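Local coordinates for protein putative phosphatase (Clostridium difficile, PDB 3SD7) that is probably a phosphatase of the haloacid dehalogenase-like hydrolase family, although its natural substrate is not established, at residues Y174-C179 with K201-D206. Sequence-based numbering, arbitrary orientation.
Sequences YVLDLC and KKIGID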
# COMPACT_ATOMS: atom_id res chain seq x y z
N TYR A 174 10.74 -0.57 -11.92
CA TYR A 174 11.26 -1.93 -11.78
C TYR A 174 10.28 -2.97 -12.32
O TYR A 174 10.64 -3.84 -13.08
CB TYR A 174 11.62 -2.24 -10.30
CG TYR A 174 12.00 -3.70 -10.07
CD1 TYR A 174 13.25 -4.18 -10.45
CD2 TYR A 174 11.11 -4.59 -9.51
CE1 TYR A 174 13.59 -5.53 -10.26
CE2 TYR A 174 11.44 -5.92 -9.32
CZ TYR A 174 12.66 -6.38 -9.69
OH TYR A 174 12.96 -7.73 -9.48
N VAL A 175 9.00 -2.83 -11.95
CA VAL A 175 8.03 -3.82 -12.31
C VAL A 175 7.66 -3.74 -13.80
O VAL A 175 7.47 -4.76 -14.45
CB VAL A 175 6.87 -3.78 -11.25
CG1 VAL A 175 5.78 -2.81 -11.68
CG2 VAL A 175 6.37 -5.13 -10.98
N LEU A 176 7.63 -2.53 -14.38
CA LEU A 176 7.44 -2.40 -15.82
C LEU A 176 8.62 -2.97 -16.61
O LEU A 176 8.44 -3.55 -17.70
CB LEU A 176 7.25 -0.93 -16.23
CG LEU A 176 5.94 -0.29 -15.82
CD1 LEU A 176 5.96 1.14 -16.37
CD2 LEU A 176 4.74 -1.09 -16.35
N ASP A 177 9.83 -2.79 -16.09
CA ASP A 177 10.99 -3.32 -16.77
C ASP A 177 10.89 -4.85 -16.84
O ASP A 177 11.33 -5.43 -17.81
CB ASP A 177 12.28 -2.86 -16.13
CG ASP A 177 12.58 -1.36 -16.37
OD1 ASP A 177 11.93 -0.74 -17.23
OD2 ASP A 177 13.47 -0.83 -15.69
N LEU A 178 10.31 -5.49 -15.83
CA LEU A 178 10.17 -6.96 -15.83
C LEU A 178 9.21 -7.42 -16.93
O LEU A 178 9.32 -8.55 -17.40
CB LEU A 178 9.63 -7.48 -14.50
CG LEU A 178 10.50 -7.31 -13.27
CD1 LEU A 178 9.73 -7.75 -12.02
CD2 LEU A 178 11.86 -8.05 -13.44
N CYS A 179 8.28 -6.55 -17.31
CA CYS A 179 7.28 -6.86 -18.32
C CYS A 179 7.73 -6.51 -19.70
O CYS A 179 7.02 -6.83 -20.66
CB CYS A 179 5.98 -6.13 -18.03
SG CYS A 179 5.17 -6.75 -16.51
N LYS A 201 3.26 9.80 -12.45
CA LYS A 201 3.60 10.94 -13.29
C LYS A 201 5.09 11.00 -13.64
O LYS A 201 5.44 11.36 -14.78
CB LYS A 201 3.09 12.25 -12.66
CG LYS A 201 1.59 12.32 -12.72
CD LYS A 201 1.03 13.64 -12.23
CE LYS A 201 -0.47 13.64 -12.42
NZ LYS A 201 -1.03 15.00 -12.49
N LYS A 202 5.95 10.60 -12.72
CA LYS A 202 7.38 10.58 -12.99
C LYS A 202 7.74 9.56 -14.09
O LYS A 202 8.66 9.77 -14.87
CB LYS A 202 8.20 10.30 -11.73
CG LYS A 202 8.30 11.46 -10.77
CD LYS A 202 9.05 11.06 -9.51
CE LYS A 202 9.14 12.21 -8.52
NZ LYS A 202 9.62 11.72 -7.18
N ILE A 203 6.97 8.48 -14.15
CA ILE A 203 7.18 7.41 -15.10
C ILE A 203 6.46 7.68 -16.42
O ILE A 203 6.83 7.13 -17.45
CB ILE A 203 6.72 6.06 -14.48
CG1 ILE A 203 7.54 5.77 -13.22
CG2 ILE A 203 6.84 4.92 -15.49
CD1 ILE A 203 9.04 5.71 -13.45
N GLY A 204 5.44 8.53 -16.39
CA GLY A 204 4.69 8.88 -17.59
C GLY A 204 3.53 7.94 -17.88
O GLY A 204 3.24 7.64 -19.03
N ILE A 205 2.89 7.45 -16.83
CA ILE A 205 1.72 6.61 -16.97
C ILE A 205 0.51 7.24 -16.28
O ILE A 205 0.65 8.11 -15.38
CB ILE A 205 1.97 5.17 -16.42
CG1 ILE A 205 2.32 5.17 -14.94
CG2 ILE A 205 3.13 4.49 -17.21
CD1 ILE A 205 2.47 3.77 -14.36
N ASP A 206 -0.67 6.81 -16.70
CA ASP A 206 -1.93 7.24 -16.14
C ASP A 206 -2.10 6.70 -14.71
O ASP A 206 -1.34 5.82 -14.26
CB ASP A 206 -3.11 6.79 -17.03
CG ASP A 206 -3.23 7.62 -18.32
OD1 ASP A 206 -2.50 8.62 -18.48
OD2 ASP A 206 -4.09 7.28 -19.17
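Leu-176, on the inward side of helix 168-179, reaches across to Ile-203 and Ile-205, which flank the turn closing helix 194-203. One methyl does all the close touching: Leu-176 CD1 lies 4.0 Å from Ile-203 CG2 and, more loosely, 4.5 Å from Ile-205 CG2. Ile-203 CG2 and Ile-205 CG2 are themselves 4.1 Å apart, so CD1 meets a pair of methyls rather than one side chain. The leucine is extended beyond CB, with CD1 anti to CA (chi2 -178°), which carries this methyl out from its helix; with the branch of Ile-203 coming from the other side, it bridges backbones whose nearest CA atoms, of Leu-176 and Ile-203, are 9.8 Å apart. Ile-203 meets it with its short CG2 branch, set anti to the backbone N. Leu-176 and Ile-203 pass alongside each other in opposite directions instead of meeting end on.

The joint is small and purely apolar, burying 79 Å² in all, yet all three residues are buried because other parts of the fold close around them. Strand 187-191 lies beneath, with Val-187 touching both Leu-176 and Ile-205, while Leu-176 also rests on Ile-31 and Leu-33 of strand 31-34. One turn earlier in helix 168-179, Ile-172 packs against both isoleucines and widens the seam.

Gly-204, with positive phi (88°), is the C-prime residue of a Schellman motif; its N makes a weak 3.3 Å bond to Lys-201 O. This turn redirects the chain from helix to strand, with Ile-203 and Ile-205 both facing Leu-176. The seam thus joins neighbouring helices on one face of the parallel sheet, beside the helix-to-strand turn of the 187-191/194-203/206-210 beta-alpha-beta unit, as expected for the Rossmann-like core of haloacid dehalogenase-like hydrolases.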